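Local coordinates for protein CalG4 (Micromonospora echinospora, PDB 3IA7) that belongs to the two-domain GT-B fold clan, is related to erythromycin biosynthesis CIII-like proteins, and carries bound calcium ions in this model, at residues R5-A10 against L105-V110; L24-A29 against K48-E53; A127-G132 against G187-F192; F192-F197 against V211-T216; V233-L238 against H262-I267. All blocks are in the same frame, centred on the assembly; numbering follows the deposited sequence.

Contact 1: residues R5-A10 against L105-V110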
# COMPACT_ATOMS: atom_id res chain seq x y z
N ARG A 5 11.24 -8.66 20.81
CA ARG A 5 11.05 -10.08 20.73
C ARG A 5 11.53 -10.62 19.39
O ARG A 5 11.58 -9.94 18.41
CB ARG A 5 9.61 -10.46 20.98
CG ARG A 5 8.88 -9.63 21.99
CD ARG A 5 9.40 -9.80 23.34
NE ARG A 5 9.36 -11.17 23.74
CZ ARG A 5 8.44 -11.70 24.52
NH1 ARG A 5 8.48 -12.98 24.81
NH2 ARG A 5 7.49 -10.96 24.97
N HIS A 6 11.93 -11.87 19.38
CA HIS A 6 12.32 -12.52 18.15
C HIS A 6 11.10 -13.30 17.65
O HIS A 6 10.62 -14.25 18.29
CB HIS A 6 13.52 -13.46 18.36
CG HIS A 6 14.01 -14.08 17.08
ND1 HIS A 6 14.91 -15.12 17.05
CD2 HIS A 6 13.70 -13.81 15.79
CE1 HIS A 6 15.17 -15.44 15.79
NE2 HIS A 6 14.45 -14.66 15.00
N ILE A 7 10.57 -12.84 16.52
CA ILE A 7 9.33 -13.41 16.04
C ILE A 7 9.57 -14.11 14.72
O ILE A 7 10.08 -13.48 13.77
CB ILE A 7 8.25 -12.29 15.89
CG1 ILE A 7 7.98 -11.62 17.28
CG2 ILE A 7 6.98 -12.95 15.31
CD1 ILE A 7 6.90 -10.52 17.26
N LEU A 8 9.26 -15.39 14.63
CA LEU A 8 9.44 -16.11 13.35
C LEU A 8 8.12 -16.27 12.60
O LEU A 8 7.10 -16.68 13.21
CB LEU A 8 10.09 -17.46 13.57
CG LEU A 8 10.02 -18.36 12.33
CD1 LEU A 8 11.19 -17.99 11.43
CD2 LEU A 8 10.12 -19.81 12.73
N PHE A 9 8.13 -15.92 11.32
CA PHE A 9 6.97 -16.18 10.44
C PHE A 9 7.28 -17.38 9.56
O PHE A 9 8.28 -17.43 8.87
CB PHE A 9 6.69 -14.98 9.53
CG PHE A 9 5.97 -13.86 10.18
CD1 PHE A 9 6.55 -13.13 11.23
CD2 PHE A 9 4.72 -13.47 9.70
CE1 PHE A 9 5.87 -12.05 11.82
CE2 PHE A 9 4.03 -12.38 10.28
CZ PHE A 9 4.61 -11.68 11.37
N ALA A 10 6.40 -18.35 9.58
CA ALA A 10 6.48 -19.49 8.64
C ALA A 10 5.35 -19.36 7.62
O ALA A 10 4.14 -19.38 8.01
CB ALA A 10 6.37 -20.83 9.41
N LEU A 105 8.38 -16.46 19.50
CA LEU A 105 6.99 -16.65 19.02
C LEU A 105 7.01 -17.19 17.57
O LEU A 105 7.83 -16.73 16.79
CB LEU A 105 6.26 -15.30 19.04
CG LEU A 105 4.85 -15.35 18.47
CD1 LEU A 105 3.88 -16.15 19.42
CD2 LEU A 105 4.36 -13.89 18.18
N VAL A 106 6.13 -18.14 17.23
CA VAL A 106 5.99 -18.68 15.87
C VAL A 106 4.70 -18.13 15.28
O VAL A 106 3.61 -18.26 15.89
CB VAL A 106 5.96 -20.25 15.90
CG1 VAL A 106 5.68 -20.88 14.51
CG2 VAL A 106 7.30 -20.80 16.49
N VAL A 107 4.78 -17.44 14.18
CA VAL A 107 3.55 -16.94 13.56
C VAL A 107 3.50 -17.73 12.26
O VAL A 107 4.45 -17.67 11.46
CB VAL A 107 3.65 -15.43 13.29
CG1 VAL A 107 2.38 -14.94 12.54
CG2 VAL A 107 3.83 -14.64 14.61
N TYR A 108 2.45 -18.50 12.03
CA TYR A 108 2.38 -19.30 10.80
C TYR A 108 1.09 -19.04 10.03
O TYR A 108 -0.01 -18.86 10.60
CB TYR A 108 2.46 -20.81 11.14
CG TYR A 108 1.33 -21.30 12.06
CD1 TYR A 108 0.14 -21.85 11.51
CD2 TYR A 108 1.44 -21.28 13.45
CE1 TYR A 108 -0.91 -22.29 12.32
CE2 TYR A 108 0.35 -21.78 14.31
CZ TYR A 108 -0.81 -22.27 13.68
OH TYR A 108 -1.88 -22.76 14.42
N ASP A 109 1.23 -19.05 8.71
CA ASP A 109 0.03 -19.01 7.87
C ASP A 109 -0.68 -20.34 7.95
O ASP A 109 -0.07 -21.39 8.21
CB ASP A 109 0.42 -18.71 6.40
CG ASP A 109 -0.79 -18.74 5.46
OD1 ASP A 109 -1.52 -17.74 5.47
OD2 ASP A 109 -0.99 -19.77 4.73
N VAL A 110 -1.99 -20.32 7.73
CA VAL A 110 -2.80 -21.55 7.80
C VAL A 110 -2.37 -22.68 6.83
O VAL A 110 -2.44 -23.85 7.19
CB VAL A 110 -4.31 -21.24 7.67
CG1 VAL A 110 -4.61 -20.69 6.28
CG2 VAL A 110 -5.18 -22.51 8.00
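Phe9 lays its ring against Val107, and together with Ile7 and Leu105 they form the tight face of the pairing between strands 6-10 and 105-109. Val107 CB stands over the ring centre, 4.0 Å from the centroid of Phe9 and only 3° off the ring normal, a CH-pi contact made squarely on one face. The CG1 methyl reaches the rim of that face, 3.8 Å from Phe9 CE2. The ring can sit there because Phe9 CG is anti to the carbonyl carbon (chi1 -79°), beside its own backbone N. Val107 also turns its other methyl to the neighbouring side chain, with CG2 3.6 Å from Ile7 CG2. Leu105 closes that row through CD2, lying alongside Ile7.

The opposite face is looser across the pair. Ala10 CB and Tyr108 CB stay 4.3 Å apart, and the tyrosine ring leads away, its OH bonded to Glu186 and Arg129. The entry end is slack too: Leu105 N reaches His6 O in a weak bond of 3.4 Å, and the partly exposed His6 side chain bonds Thr36 OG1 through NE2. Farther along, the backbone tightens, with Leu8 N 2.9 Å from Leu105 O and Ala10 N 2.8 Å from Val107 O. Parallel register of this kind, buried between helices, belongs to the centre of the Rossmann-like N-terminal domain of a GT-B protein.

Contact 2: residues L24-A29 against K48-E53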
# COMPACT_ATOMS: atom_id res chain seq x y z
N LEU A 24 1.62 -6.81 8.66
CA LEU A 24 1.93 -7.22 10.03
C LEU A 24 3.43 -7.30 10.29
O LEU A 24 3.89 -6.86 11.33
CB LEU A 24 1.26 -8.55 10.38
CG LEU A 24 1.51 -9.10 11.78
CD1 LEU A 24 1.13 -8.07 12.93
CD2 LEU A 24 0.72 -10.44 11.90
N VAL A 25 4.17 -7.92 9.37
CA VAL A 25 5.63 -7.97 9.46
C VAL A 25 6.20 -6.56 9.70
O VAL A 25 7.00 -6.36 10.61
CB VAL A 25 6.26 -8.59 8.18
CG1 VAL A 25 7.75 -8.32 8.14
CG2 VAL A 25 5.98 -10.11 8.12
N SER A 26 5.84 -5.62 8.83
CA SER A 26 6.38 -4.27 8.90
C SER A 26 6.03 -3.55 10.18
O SER A 26 6.89 -2.92 10.80
CB SER A 26 5.86 -3.46 7.70
OG SER A 26 6.43 -4.07 6.55
N GLU A 27 4.77 -3.71 10.61
CA GLU A 27 4.31 -3.05 11.82
C GLU A 27 5.03 -3.60 13.06
O GLU A 27 5.48 -2.83 13.96
CB GLU A 27 2.78 -3.19 11.95
CG GLU A 27 2.20 -2.31 13.16
CD GLU A 27 2.60 -0.82 13.17
OE1 GLU A 27 2.68 -0.16 12.12
OE2 GLU A 27 2.84 -0.28 14.29
N LEU A 28 5.25 -4.92 13.09
CA LEU A 28 6.08 -5.52 14.19
C LEU A 28 7.55 -5.06 14.19
O LEU A 28 8.14 -4.74 15.26
CB LEU A 28 6.02 -7.05 14.12
CG LEU A 28 4.60 -7.55 14.55
CD1 LEU A 28 4.51 -9.07 14.26
CD2 LEU A 28 4.27 -7.26 16.10
N ALA A 29 8.15 -5.06 13.00
CA ALA A 29 9.50 -4.53 12.81
C ALA A 29 9.58 -3.06 13.25
O ALA A 29 10.58 -2.64 13.88
CB ALA A 29 9.94 -4.71 11.30
N LYS A 48 12.21 -9.09 2.71
CA LYS A 48 13.30 -8.28 3.21
C LYS A 48 12.93 -6.83 3.22
O LYS A 48 13.23 -6.12 4.16
CB LYS A 48 14.55 -8.48 2.36
CG LYS A 48 15.17 -9.85 2.71
CD LYS A 48 16.32 -10.19 1.80
CE LYS A 48 16.85 -11.55 2.22
NZ LYS A 48 18.19 -11.73 1.65
N ALA A 49 12.29 -6.38 2.13
CA ALA A 49 11.88 -4.97 2.05
C ALA A 49 10.85 -4.65 3.13
O ALA A 49 10.80 -3.50 3.59
CB ALA A 49 11.31 -4.64 0.63
N ALA A 50 10.05 -5.64 3.51
CA ALA A 50 9.06 -5.49 4.59
C ALA A 50 9.70 -5.39 6.00
O ALA A 50 9.03 -5.03 6.99
CB ALA A 50 8.06 -6.68 4.54
N GLY A 51 10.98 -5.70 6.10
CA GLY A 51 11.70 -5.57 7.38
C GLY A 51 12.12 -6.90 8.02
O GLY A 51 12.64 -6.90 9.12
N ALA A 52 11.94 -8.03 7.32
CA ALA A 52 12.34 -9.32 7.88
C ALA A 52 13.65 -9.86 7.33
O ALA A 52 13.98 -9.63 6.15
CB ALA A 52 11.26 -10.34 7.73
N GLU A 53 14.35 -10.63 8.18
CA GLU A 53 15.46 -11.49 7.75
C GLU A 53 14.85 -12.75 7.16
O GLU A 53 13.88 -13.24 7.71
CB GLU A 53 16.28 -11.96 8.97
CG GLU A 53 17.07 -10.90 9.68
CD GLU A 53 17.78 -11.49 10.90
OE1 GLU A 53 17.64 -10.91 12.01
OE2 GLU A 53 18.42 -12.55 10.74
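Ser26 and Ala50 make the one polar bond between helix 15-30 and the turn that follows helix 41-49. The hydroxyl OG of Ser26 donates to Ala50 O over 2.8 Å, approaching in the carbonyl plane on a lone pair, with a C=O...donor angle of 118°. A chi1 of -65° sets OG beside the serine backbone N, which turns it outward to the neighbouring turn. OG also lies near Leu22 O, one turn back in its own helix, but that bond is weak. A second, softer hold falls on the same acceptor: Ser26 CA offers its hydrogen to Ala50 O at 3.4 Å, so serine backbone and side chain both face one carbonyl.

The apolar part is small and is carried by methyl groups. Val25 CG1 does most of it, sitting 4.0 Å from Ala50 CB and 4.1 Å from Ala52 CB and so touching both alanines. Ala29 CB comes up to Gly51 O.

Backbone shape brings the turn this close. Gly51, with positive phi (111°), is the first residue to leave helical angles, in a Schellman motif, and its N bonds back to Lys48 O at 3.0 Å. The positive phi lets the chain turn back close to helix 15-30.

Beyond the pair, Leu24, Val25 and Leu28 of helix 15-30 pack on Phe9 of strand 6-10, Ala52 lies on Ile35 and Tyr37 of strand 34-39, and Ala29 touches Leu381 of the second subunit.

Contact 3: residues A127-G132 against G187-F192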
# COMPACT_ATOMS: atom_id res chain seq x y z
N ALA A 127 2.28 -19.81 19.68
CA ALA A 127 2.14 -19.63 18.25
C ALA A 127 0.89 -18.83 17.94
O ALA A 127 -0.04 -18.81 18.75
CB ALA A 127 2.10 -21.02 17.49
N VAL A 128 0.93 -18.12 16.81
CA VAL A 128 -0.19 -17.36 16.30
C VAL A 128 -0.45 -17.84 14.91
O VAL A 128 0.49 -17.93 14.11
CB VAL A 128 0.19 -15.85 16.17
CG1 VAL A 128 -0.92 -15.05 15.38
CG2 VAL A 128 0.51 -15.23 17.50
N ARG A 129 -1.72 -18.10 14.58
CA ARG A 129 -2.10 -18.48 13.25
C ARG A 129 -2.52 -17.23 12.42
O ARG A 129 -3.26 -16.35 12.91
CB ARG A 129 -3.27 -19.48 13.30
CG ARG A 129 -3.76 -19.87 11.88
CD ARG A 129 -4.85 -21.00 11.95
NE ARG A 129 -4.30 -22.20 12.63
CZ ARG A 129 -4.76 -23.44 12.48
NH1 ARG A 129 -5.80 -23.67 11.68
NH2 ARG A 129 -4.14 -24.45 13.09
N LEU A 130 -2.15 -17.23 11.16
CA LEU A 130 -2.65 -16.23 10.21
C LEU A 130 -3.47 -16.85 9.11
O LEU A 130 -3.13 -17.93 8.59
CB LEU A 130 -1.48 -15.53 9.51
CG LEU A 130 -0.37 -14.85 10.31
CD1 LEU A 130 0.71 -14.18 9.27
CD2 LEU A 130 -0.87 -13.81 11.40
N THR A 131 -4.50 -16.14 8.68
CA THR A 131 -5.18 -16.57 7.44
C THR A 131 -5.73 -15.41 6.65
O THR A 131 -6.31 -14.49 7.21
CB THR A 131 -6.30 -17.68 7.68
OG1 THR A 131 -6.89 -18.04 6.42
CG2 THR A 131 -7.38 -17.22 8.67
N GLY A 132 -5.54 -15.49 5.33
CA GLY A 132 -6.14 -14.59 4.35
C GLY A 132 -7.49 -15.12 3.88
O GLY A 132 -8.09 -14.50 3.04
N GLY A 187 -4.06 -20.49 19.84
CA GLY A 187 -4.28 -19.53 20.96
C GLY A 187 -4.71 -18.14 20.46
O GLY A 187 -5.47 -17.43 21.15
N LEU A 188 -4.21 -17.76 19.28
CA LEU A 188 -4.60 -16.52 18.57
C LEU A 188 -4.60 -16.76 17.06
O LEU A 188 -3.66 -17.38 16.51
CB LEU A 188 -3.66 -15.32 18.91
CG LEU A 188 -3.92 -14.00 18.13
CD1 LEU A 188 -5.31 -13.38 18.54
CD2 LEU A 188 -2.75 -12.98 18.28
N THR A 189 -5.66 -16.30 16.39
CA THR A 189 -5.74 -16.38 14.95
C THR A 189 -6.08 -14.98 14.42
O THR A 189 -7.09 -14.39 14.84
CB THR A 189 -6.84 -17.39 14.50
OG1 THR A 189 -6.53 -18.72 15.02
CG2 THR A 189 -6.85 -17.49 12.94
N ILE A 190 -5.22 -14.47 13.53
CA ILE A 190 -5.39 -13.21 12.88
C ILE A 190 -5.95 -13.51 11.50
O ILE A 190 -5.32 -14.20 10.66
CB ILE A 190 -4.05 -12.38 12.76
CG1 ILE A 190 -3.28 -12.32 14.11
CG2 ILE A 190 -4.30 -10.97 12.06
CD1 ILE A 190 -3.88 -11.47 15.15
N VAL A 191 -7.16 -13.02 11.26
CA VAL A 191 -7.85 -13.29 10.03
C VAL A 191 -7.91 -11.99 9.24
O VAL A 191 -8.45 -10.97 9.75
CB VAL A 191 -9.31 -13.75 10.35
CG1 VAL A 191 -10.04 -14.01 9.05
CG2 VAL A 191 -9.31 -15.02 11.21
N PHE A 192 -7.40 -11.99 8.01
CA PHE A 192 -7.28 -10.73 7.23
C PHE A 192 -8.55 -10.40 6.45
O PHE A 192 -8.52 -10.11 5.23
CB PHE A 192 -6.04 -10.82 6.32
CG PHE A 192 -4.74 -10.93 7.12
CD1 PHE A 192 -4.36 -9.90 7.98
CD2 PHE A 192 -3.92 -12.04 6.97
CE1 PHE A 192 -3.17 -9.98 8.73
CE2 PHE A 192 -2.71 -12.13 7.72
CZ PHE A 192 -2.36 -11.12 8.61
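Thr131 O is gripped by two groups of segment 187-192. Phe192 N bonds it at 2.8 Å, nearly along the C=O axis, and Val191 CA brings its hydrogen to it at 3.4 Å. Phe192 CD2 is a near neighbour of the same oxygen, so the ring lies obliquely beside the carbonyl that its own backbone N holds. Upstream, Arg129 O is held in the same way by Ile190 N at 2.8 Å and by Thr189 CA.

The side chains line up in rows. On the face of Leu130 and Ile190, the methyl CD2 of Leu130 lies 3.7 Å from Ile190 CB, while Ile190 CG1 reaches across to Val128 CG1 at 3.8 Å. Phe192 CE2 adds to this row at 4.0 Å from Leu130 CB.

The other face is partly polar. Arg129 lays its CG beside Thr189 CG2, and then its chain bends at chi3 (-59°) and carries NE to the hydroxyl of Tyr108. Thr131 sets CG2 against Val191 CG2, while its OG1 bonds Gly133 N. Parallel pairing of strands 127-131 and 189-191, with helix 385-400 on the Ile190 face and helix 113-123 over Arg129, is the alpha/beta layering of a Rossmann-like domain.

Contact 4: residues F192-F197 against V211-T216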
# COMPACT_ATOMS: atom_id res chain seq x y z
N PHE A 192 -7.40 -11.99 8.01
CA PHE A 192 -7.28 -10.73 7.23
C PHE A 192 -8.55 -10.40 6.45
O PHE A 192 -8.52 -10.11 5.23
CB PHE A 192 -6.04 -10.82 6.32
CG PHE A 192 -4.74 -10.93 7.12
CD1 PHE A 192 -4.36 -9.90 7.98
CD2 PHE A 192 -3.92 -12.04 6.97
CE1 PHE A 192 -3.17 -9.98 8.73
CE2 PHE A 192 -2.71 -12.13 7.72
CZ PHE A 192 -2.36 -11.12 8.61
N LEU A 193 -9.68 -10.53 7.15
CA LEU A 193 -11.01 -10.29 6.56
C LEU A 193 -11.79 -9.45 7.54
O LEU A 193 -11.50 -9.50 8.74
CB LEU A 193 -11.83 -11.59 6.41
CG LEU A 193 -11.18 -12.78 5.67
CD1 LEU A 193 -12.16 -13.90 5.65
CD2 LEU A 193 -10.82 -12.49 4.28
N PRO A 194 -12.76 -8.70 7.04
CA PRO A 194 -13.68 -8.07 8.00
C PRO A 194 -14.60 -9.13 8.55
O PRO A 194 -14.98 -10.09 7.85
CB PRO A 194 -14.42 -7.02 7.15
CG PRO A 194 -14.46 -7.60 5.76
CD PRO A 194 -13.07 -8.34 5.64
N LYS A 195 -14.97 -8.98 9.82
CA LYS A 195 -15.75 -10.01 10.46
C LYS A 195 -17.06 -10.33 9.72
O LYS A 195 -17.53 -11.50 9.68
CB LYS A 195 -16.05 -9.59 11.91
CG LYS A 195 -16.61 -10.74 12.73
CD LYS A 195 -16.71 -10.32 14.23
CE LYS A 195 -17.01 -11.53 15.11
NZ LYS A 195 -17.15 -11.07 16.50
N SER A 196 -17.69 -9.32 9.12
CA SER A 196 -18.97 -9.58 8.51
C SER A 196 -18.85 -10.50 7.29
O SER A 196 -19.88 -10.98 6.78
CB SER A 196 -19.68 -8.28 8.09
OG SER A 196 -18.86 -7.55 7.21
N PHE A 197 -17.65 -10.59 6.73
CA PHE A 197 -17.45 -11.41 5.52
C PHE A 197 -17.28 -12.88 5.95
O PHE A 197 -17.42 -13.80 5.13
CB PHE A 197 -16.21 -10.95 4.75
CG PHE A 197 -16.13 -11.49 3.33
CD1 PHE A 197 -17.15 -11.21 2.42
CD2 PHE A 197 -15.04 -12.23 2.92
CE1 PHE A 197 -17.10 -11.70 1.07
CE2 PHE A 197 -14.95 -12.71 1.55
CZ PHE A 197 -16.01 -12.41 0.64
N VAL A 211 -9.11 -8.68 11.40
CA VAL A 211 -8.42 -7.39 11.22
C VAL A 211 -8.61 -6.74 9.85
O VAL A 211 -8.21 -5.60 9.60
CB VAL A 211 -6.90 -7.45 11.64
CG1 VAL A 211 -6.75 -7.94 13.13
CG2 VAL A 211 -6.11 -8.31 10.60
N GLY A 212 -9.23 -7.46 8.94
CA GLY A 212 -9.44 -6.97 7.58
C GLY A 212 -8.20 -7.03 6.65
O GLY A 212 -7.09 -7.44 7.11
N PRO A 213 -8.35 -6.59 5.37
CA PRO A 213 -7.25 -6.59 4.38
C PRO A 213 -6.23 -5.51 4.73
O PRO A 213 -6.54 -4.60 5.51
CB PRO A 213 -7.97 -6.29 3.04
CG PRO A 213 -9.23 -5.58 3.42
CD PRO A 213 -9.61 -6.05 4.81
N THR A 214 -4.98 -5.65 4.28
CA THR A 214 -4.04 -4.56 4.55
C THR A 214 -4.48 -3.58 3.47
O THR A 214 -4.76 -3.99 2.35
CB THR A 214 -2.52 -4.96 4.49
OG1 THR A 214 -2.11 -5.62 5.71
CG2 THR A 214 -1.64 -3.73 4.32
N LEU A 215 -4.66 -2.31 3.83
CA LEU A 215 -5.36 -1.44 2.91
C LEU A 215 -4.44 -0.95 1.79
O LEU A 215 -3.26 -1.29 1.74
CB LEU A 215 -6.18 -0.34 3.62
CG LEU A 215 -7.66 -0.67 3.95
CD1 LEU A 215 -8.33 -1.60 2.96
CD2 LEU A 215 -7.90 -1.18 5.37
N THR A 216 -5.03 -0.19 0.89
CA THR A 216 -4.45 0.08 -0.42
C THR A 216 -4.14 1.59 -0.54
O THR A 216 -4.58 2.37 0.30
CB THR A 216 -5.47 -0.41 -1.44
OG1 THR A 216 -5.09 -0.05 -2.77
CG2 THR A 216 -6.88 0.11 -1.07
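Val211 reaches Phe192 with a single methyl: CG2 lies 3.5 Å from Phe192 CD1, an oblique approach to the ring with the two side chains lying alongside each other. That methyl stands between the backbone N and carbonyl carbon of Val211, because CG1 has taken the place anti to the carbonyl carbon (chi1 -57°). Gly212 O comes next, at the edge of the phenylalanine ring and in its plane, 3.8 Å from Phe192 CD1. The same oxygen is 3.3 Å from Phe192 CA, so one carbonyl faces both the backbone and the ring edge of this residue.

A little farther on, Gly212 N meets Leu193 O at 3.1 Å, but the N-H...O angle is only 133° and the bond is weak. Pro194 and Pro213 touch through their CD atoms, 4.2 Å apart. Gly212 turns at phi 77°, in the positive range.

The second shell sets these parts in place. Backbone bonds tie Val211 to Val191 and Gly385, and Val211 packs on Arg388 and Ala389 of helix 385-400. Pro194 lies on Met376 and Ile380 of helix 367-381, and Pro213 also touches Ile380. Behind the proline ring, Pro194 O accepts from Phe197 N at 2.9 Å, closing a 3-10 turn, while Ser196 OG bonds Asp379.

Chemically, then, this crossing of two loops rests mostly on apolar contact and stiff prolines, with a weak, bent backbone bond adding to it.

Contact 5: residues V233-L238 against H262-I267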
# COMPACT_ATOMS: atom_id res chain seq x y z
N VAL A 233 -16.93 4.54 -14.61
CA VAL A 233 -15.65 3.86 -14.79
C VAL A 233 -15.83 2.37 -14.40
O VAL A 233 -16.43 2.06 -13.37
CB VAL A 233 -14.51 4.50 -13.95
CG1 VAL A 233 -13.20 3.66 -14.09
CG2 VAL A 233 -14.21 5.97 -14.41
N LEU A 234 -15.32 1.48 -15.24
CA LEU A 234 -15.23 0.08 -14.93
C LEU A 234 -13.79 -0.35 -14.81
O LEU A 234 -12.97 -0.06 -15.71
CB LEU A 234 -15.93 -0.74 -16.02
CG LEU A 234 -15.83 -2.29 -15.91
CD1 LEU A 234 -16.57 -2.89 -14.67
CD2 LEU A 234 -16.33 -2.95 -17.18
N LEU A 235 -13.46 -1.05 -13.71
CA LEU A 235 -12.16 -1.74 -13.64
C LEU A 235 -12.36 -3.21 -13.96
O LEU A 235 -13.24 -3.87 -13.39
CB LEU A 235 -11.51 -1.59 -12.24
CG LEU A 235 -10.16 -2.35 -11.97
CD1 LEU A 235 -9.12 -1.94 -12.94
CD2 LEU A 235 -9.66 -2.08 -10.57
N VAL A 236 -11.55 -3.71 -14.86
CA VAL A 236 -11.55 -5.11 -15.22
C VAL A 236 -10.18 -5.73 -14.87
O VAL A 236 -9.12 -5.23 -15.30
CB VAL A 236 -11.77 -5.33 -16.74
CG1 VAL A 236 -11.75 -6.87 -17.03
CG2 VAL A 236 -13.07 -4.68 -17.20
N SER A 237 -10.20 -6.80 -14.09
CA SER A 237 -8.91 -7.43 -13.74
C SER A 237 -9.09 -8.92 -13.53
O SER A 237 -10.05 -9.30 -12.89
CB SER A 237 -8.39 -6.80 -12.45
OG SER A 237 -7.14 -7.36 -12.12
N LEU A 238 -8.17 -9.75 -14.02
CA LEU A 238 -8.26 -11.19 -13.75
C LEU A 238 -7.08 -11.68 -12.92
O LEU A 238 -6.82 -12.88 -12.83
CB LEU A 238 -8.28 -11.99 -15.06
CG LEU A 238 -9.48 -11.80 -16.02
CD1 LEU A 238 -9.35 -12.82 -17.19
CD2 LEU A 238 -10.80 -11.97 -15.28
N HIS A 262 -15.91 4.38 -19.35
CA HIS A 262 -14.45 4.33 -19.53
C HIS A 262 -13.95 3.10 -18.82
O HIS A 262 -14.18 2.92 -17.59
CB HIS A 262 -13.75 5.57 -18.98
CG HIS A 262 -12.26 5.55 -19.25
ND1 HIS A 262 -11.71 5.98 -20.44
CD2 HIS A 262 -11.23 5.11 -18.50
CE1 HIS A 262 -10.40 5.84 -20.40
NE2 HIS A 262 -10.08 5.30 -19.24
N VAL A 263 -13.26 2.24 -19.58
CA VAL A 263 -12.88 0.90 -19.06
C VAL A 263 -11.36 0.85 -18.86
O VAL A 263 -10.57 1.15 -19.79
CB VAL A 263 -13.37 -0.24 -20.01
CG1 VAL A 263 -12.91 -1.66 -19.48
CG2 VAL A 263 -14.93 -0.17 -20.17
N VAL A 264 -10.94 0.45 -17.66
CA VAL A 264 -9.52 0.21 -17.39
C VAL A 264 -9.31 -1.29 -17.19
O VAL A 264 -9.93 -1.88 -16.30
CB VAL A 264 -9.01 0.97 -16.15
CG1 VAL A 264 -7.52 0.66 -15.91
CG2 VAL A 264 -9.30 2.47 -16.27
N MSE A 265 -8.48 -1.88 -18.05
CA MSE A 265 -8.24 -3.31 -17.98
C MSE A 265 -6.83 -3.55 -17.50
O MSE A 265 -5.87 -3.07 -18.13
CB MSE A 265 -8.53 -4.02 -19.31
CG MSE A 265 -9.82 -3.50 -20.00
SE MSE A 265 -10.48 -4.75 -21.29
CE MSE A 265 -9.01 -4.42 -22.62
N ALA A 266 -6.69 -4.25 -16.38
CA ALA A 266 -5.37 -4.67 -15.84
C ALA A 266 -5.16 -6.12 -16.24
O ALA A 266 -5.90 -7.02 -15.79
CB ALA A 266 -5.35 -4.55 -14.34
N ILE A 267 -4.18 -6.35 -17.11
CA ILE A 267 -4.03 -7.65 -17.76
C ILE A 267 -2.88 -8.50 -17.18
O ILE A 267 -2.67 -9.63 -17.58
CB ILE A 267 -3.95 -7.52 -19.31
CG1 ILE A 267 -2.58 -6.97 -19.77
CG2 ILE A 267 -5.13 -6.73 -19.87
CD1 ILE A 267 -2.42 -6.89 -21.29
O HOH W 1 -5.72 -9.71 -15.31
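Strands 233-237 and 262-266 run parallel, 18° apart, with Leu234 N to His262 O at 3.0 Å opening a ladder that ends with Ala266 N to Val236 O at 2.8 Å. Past the ladder the chains part, and a water takes over between them: it accepts from Leu238 N at 2.8 Å and sits 2.7 Å from Ala266 O.

Side chains alternate between the two faces. Val236 and Val263 meet obliquely, CG2 to CG1 at 3.8 Å. Leu234 and Met265, a selenomethionine, flank them, with Met265 leading its selenium away from the partner strand. On the other face Leu235 has CG anti to its backbone N (chi1 176°), which brings CD1 to 3.5 Å from Val264 O. Ser237 OG lies 4.0 Å from Ala266 CB, and His262, at the strand's start, bonds Glu284 through NE2.

Helix 246-256, the connection of this beta-alpha-beta unit, covers the face of Leu234, Val236 and Val263 by placing Phe256 on Leu234 and Val263. On the face of Leu235, Ser237 and Ala266, Phe291 of helix 291-295 touches all three, while strands 298-303 and 283-286 flank the pair within the sheet.

Overall arrangement
Contacts 1 and 3 belong to one seven-stranded parallel sheet: they are 10 Å apart between centres, and Tyr108 O probably bonds Leu130 N at 2.7 Å where strands 105-109 and 127-131 adjoin. Contact 2 packs on the Phe9 face of the same sheet, Phe9 CE2 lying 3.7 Å from Val25 CG2. Contact 4 continues contact 3 through shared Phe192 and brings the chain toward the second domain. Contact 5 lies there, with its centre 37 Å from that of contact 1 and its nearest atoms about 20 Å away. Each domain holds a calcium ion, about 12 Å from the side chain of Ala50 and about 10 Å from that of Val233.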